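Local coordinates for protein escrt-iii (Sulfolobus solfataricus, PDB 2XVC) that probably takes part in archaeal cell division as an ESCRT-III protein, through a winged-helix domain consistent with a role in its recruitment to membranes, at residues 13-18 with 44-49. Sequence-based numbering, arbitrary orientation.
Sequences RELLDY and KLLEAL
With CG swung anti to the backbone N (chi1 -176°), L15 brings its CD2 methyl up to the helix holding L45, L46 and L49. These three leucines share the other common rotamer, CG anti to the carbonyl carbon (chi1 -72° in L49), which brings the branches of L46 and L49 up to L15. The CD2 of L15 rests against all three: it lies 3.7 Å from CB of L45, 4.0 Å from CD2 of L46 and 4.2 Å from CD1 of L49. L45 is touched at its CB, whereas L46 meets the methyl with its branch point and CD2 and L49 with CD1, L46 and L15 crossing at about a right angle. L49 reaches on to the next residue, its CD1 4.2 Å from CB of L16.

The helical segments cross at -84°, their axes 10.1 Å apart at closest approach. Such a steep crossing allows only a short patch, and leucine suits it: leucines from both helices fill the gap, the flexible CH2 letting each fork turn to either side. I10 extends the patch beside L15 and L45, and I55 of strand 55-58 packs on L16, L46 and L49, joining helices and sheet in the core of the winged-helix domain. L16 and L46 also pack on an apolar side chain of the bound peptide. On the outer side of helix 12-21, R13 and D17 form a salt bridge one turn apart, NH2 to OD1 3.4 Å. No hydrogen bond links the two segments, so their hold on each other rests on dispersion and the exclusion of water from buried leucines.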
loop_
_atom_site.group_PDB
_atom_site.type_symbol
_atom_site.label_atom_id
_atom_site.label_comp_id
_atom_site.label_asym_id
_atom_site.label_seq_id
_atom_site.Cartn_x
_atom_site.Cartn_y
_atom_site.Cartn_z
ATOM N N ARG A 13 -0.289 -5.771 -7.328
ATOM C CA ARG A 13 -1.331 -5.272 -8.222
ATOM C C ARG A 13 -2.604 -4.932 -7.449
ATOM O O ARG A 13 -3.221 -3.892 -7.689
ATOM C CB ARG A 13 -1.629 -6.301 -9.328
ATOM C CG ARG A 13 -2.573 -5.804 -10.425
ATOM C CD ARG A 13 -1.853 -4.860 -11.382
ATOM N NE ARG A 13 -2.720 -3.775 -11.842
ATOM C CZ ARG A 13 -2.289 -2.662 -12.435
ATOM N NH1 ARG A 13 -0.991 -2.470 -12.651
ATOM N NH2 ARG A 13 -3.158 -1.731 -12.814
ATOM N N GLU A 14 -2.986 -5.817 -6.528
ATOM C CA GLU A 14 -4.134 -5.582 -5.654
ATOM C C GLU A 14 -3.947 -4.329 -4.803
ATOM O O GLU A 14 -4.853 -3.498 -4.708
ATOM C CB GLU A 14 -4.404 -6.800 -4.766
ATOM C CG GLU A 14 -5.154 -7.915 -5.484
ATOM C CD GLU A 14 -5.228 -9.197 -4.674
ATOM O OE1 GLU A 14 -4.186 -9.646 -4.142
ATOM O OE2 GLU A 14 -6.339 -9.758 -4.572
ATOM N N LEU A 15 -2.768 -4.180 -4.205
ATOM C CA LEU A 15 -2.499 -2.993 -3.397
ATOM C C LEU A 15 -2.550 -1.719 -4.242
ATOM O O LEU A 15 -3.161 -0.728 -3.832
ATOM C CB LEU A 15 -1.176 -3.105 -2.636
ATOM C CG LEU A 15 -0.885 -1.928 -1.691
ATOM C CD1 LEU A 15 -1.985 -1.776 -0.651
ATOM C CD2 LEU A 15 0.469 -2.079 -1.024
ATOM N N LEU A 16 -1.934 -1.760 -5.427
ATOM C CA LEU A 16 -1.908 -0.603 -6.322
ATOM C C LEU A 16 -3.312 -0.236 -6.781
ATOM O O LEU A 16 -3.669 0.936 -6.802
ATOM C CB LEU A 16 -0.995 -0.856 -7.531
ATOM C CG LEU A 16 -0.834 0.290 -8.540
ATOM C CD1 LEU A 16 -0.211 1.513 -7.891
ATOM C CD2 LEU A 16 -0.002 -0.151 -9.737
ATOM N N ASP A 17 -4.106 -1.240 -7.143
ATOM C CA ASP A 17 -5.505 -1.010 -7.510
ATOM C C ASP A 17 -6.278 -0.388 -6.344
ATOM O O ASP A 17 -7.054 0.543 -6.539
ATOM C CB ASP A 17 -6.185 -2.309 -7.964
ATOM C CG ASP A 17 -5.778 -2.737 -9.374
ATOM O OD1 ASP A 17 -5.189 -1.928 -10.125
ATOM O OD2 ASP A 17 -6.062 -3.898 -9.735
ATOM N N TYR A 18 -6.056 -0.901 -5.135
ATOM C CA TYR A 18 -6.702 -0.346 -3.942
ATOM C C TYR A 18 -6.342 1.130 -3.746
ATOM O O TYR A 18 -7.214 1.957 -3.501
ATOM C CB TYR A 18 -6.337 -1.147 -2.685
ATOM C CG TYR A 18 -6.884 -0.523 -1.416
ATOM C CD1 TYR A 18 -8.160 -0.843 -0.954
ATOM C CD2 TYR A 18 -6.130 0.400 -0.690
ATOM C CE1 TYR A 18 -8.672 -0.257 0.212
ATOM C CE2 TYR A 18 -6.630 0.990 0.473
ATOM C CZ TYR A 18 -7.897 0.650 0.917
ATOM O OH TYR A 18 -8.381 1.222 2.066
ATOM N N LYS A 44 6.319 -3.864 2.887
ATOM C CA LYS A 44 7.061 -4.647 1.902
ATOM C C LYS A 44 6.490 -4.473 0.487
ATOM O O LYS A 44 7.244 -4.244 -0.461
ATOM C CB LYS A 44 7.078 -6.125 2.325
ATOM C CG LYS A 44 7.801 -7.094 1.387
ATOM C CD LYS A 44 7.883 -8.474 2.051
ATOM C CE LYS A 44 7.841 -9.603 1.029
ATOM N NZ LYS A 44 9.187 -9.848 0.432
ATOM N N LEU A 45 5.163 -4.559 0.348
ATOM C CA LEU A 45 4.519 -4.373 -0.961
ATOM C C LEU A 45 4.661 -2.944 -1.489
ATOM O O LEU A 45 4.855 -2.742 -2.691
ATOM C CB LEU A 45 3.041 -4.785 -0.925
ATOM C CG LEU A 45 2.707 -6.263 -0.688
ATOM C CD1 LEU A 45 1.252 -6.427 -0.293
ATOM C CD2 LEU A 45 3.046 -7.128 -1.904
ATOM N N LEU A 46 4.566 -1.959 -0.596
ATOM C CA LEU A 46 4.744 -0.557 -0.979
ATOM C C LEU A 46 6.152 -0.291 -1.482
ATOM O O LEU A 46 6.334 0.446 -2.450
ATOM C CB LEU A 46 4.449 0.386 0.188
ATOM C CG LEU A 46 2.999 0.698 0.555
ATOM C CD1 LEU A 46 2.988 1.472 1.861
ATOM C CD2 LEU A 46 2.298 1.480 -0.550
ATOM N N GLU A 47 7.141 -0.883 -0.811
ATOM C CA GLU A 47 8.542 -0.731 -1.204
ATOM C C GLU A 47 8.808 -1.286 -2.597
ATOM O O GLU A 47 9.521 -0.665 -3.380
ATOM C CB GLU A 47 9.488 -1.371 -0.182
ATOM C CG GLU A 47 9.522 -0.667 1.178
ATOM C CD GLU A 47 9.955 0.800 1.109
ATOM O OE1 GLU A 47 10.565 1.226 0.102
ATOM O OE2 GLU A 47 9.683 1.533 2.080
ATOM N N ALA A 48 8.221 -2.442 -2.904
ATOM C CA ALA A 48 8.356 -3.052 -4.227
ATOM C C ALA A 48 7.701 -2.198 -5.317
ATOM O O ALA A 48 8.254 -2.060 -6.410
ATOM C CB ALA A 48 7.794 -4.467 -4.232
ATOM N N LEU A 49 6.537 -1.621 -5.010
ATOM C CA LEU A 49 5.868 -0.678 -5.912
ATOM C C LEU A 49 6.699 0.587 -6.130
ATOM O O LEU A 49 6.817 1.071 -7.255
ATOM C CB LEU A 49 4.476 -0.304 -5.385
ATOM C CG LEU A 49 3.378 -1.371 -5.456
ATOM C CD1 LEU A 49 2.117 -0.896 -4.740
ATOM C CD2 LEU A 49 3.071 -1.750 -6.906
#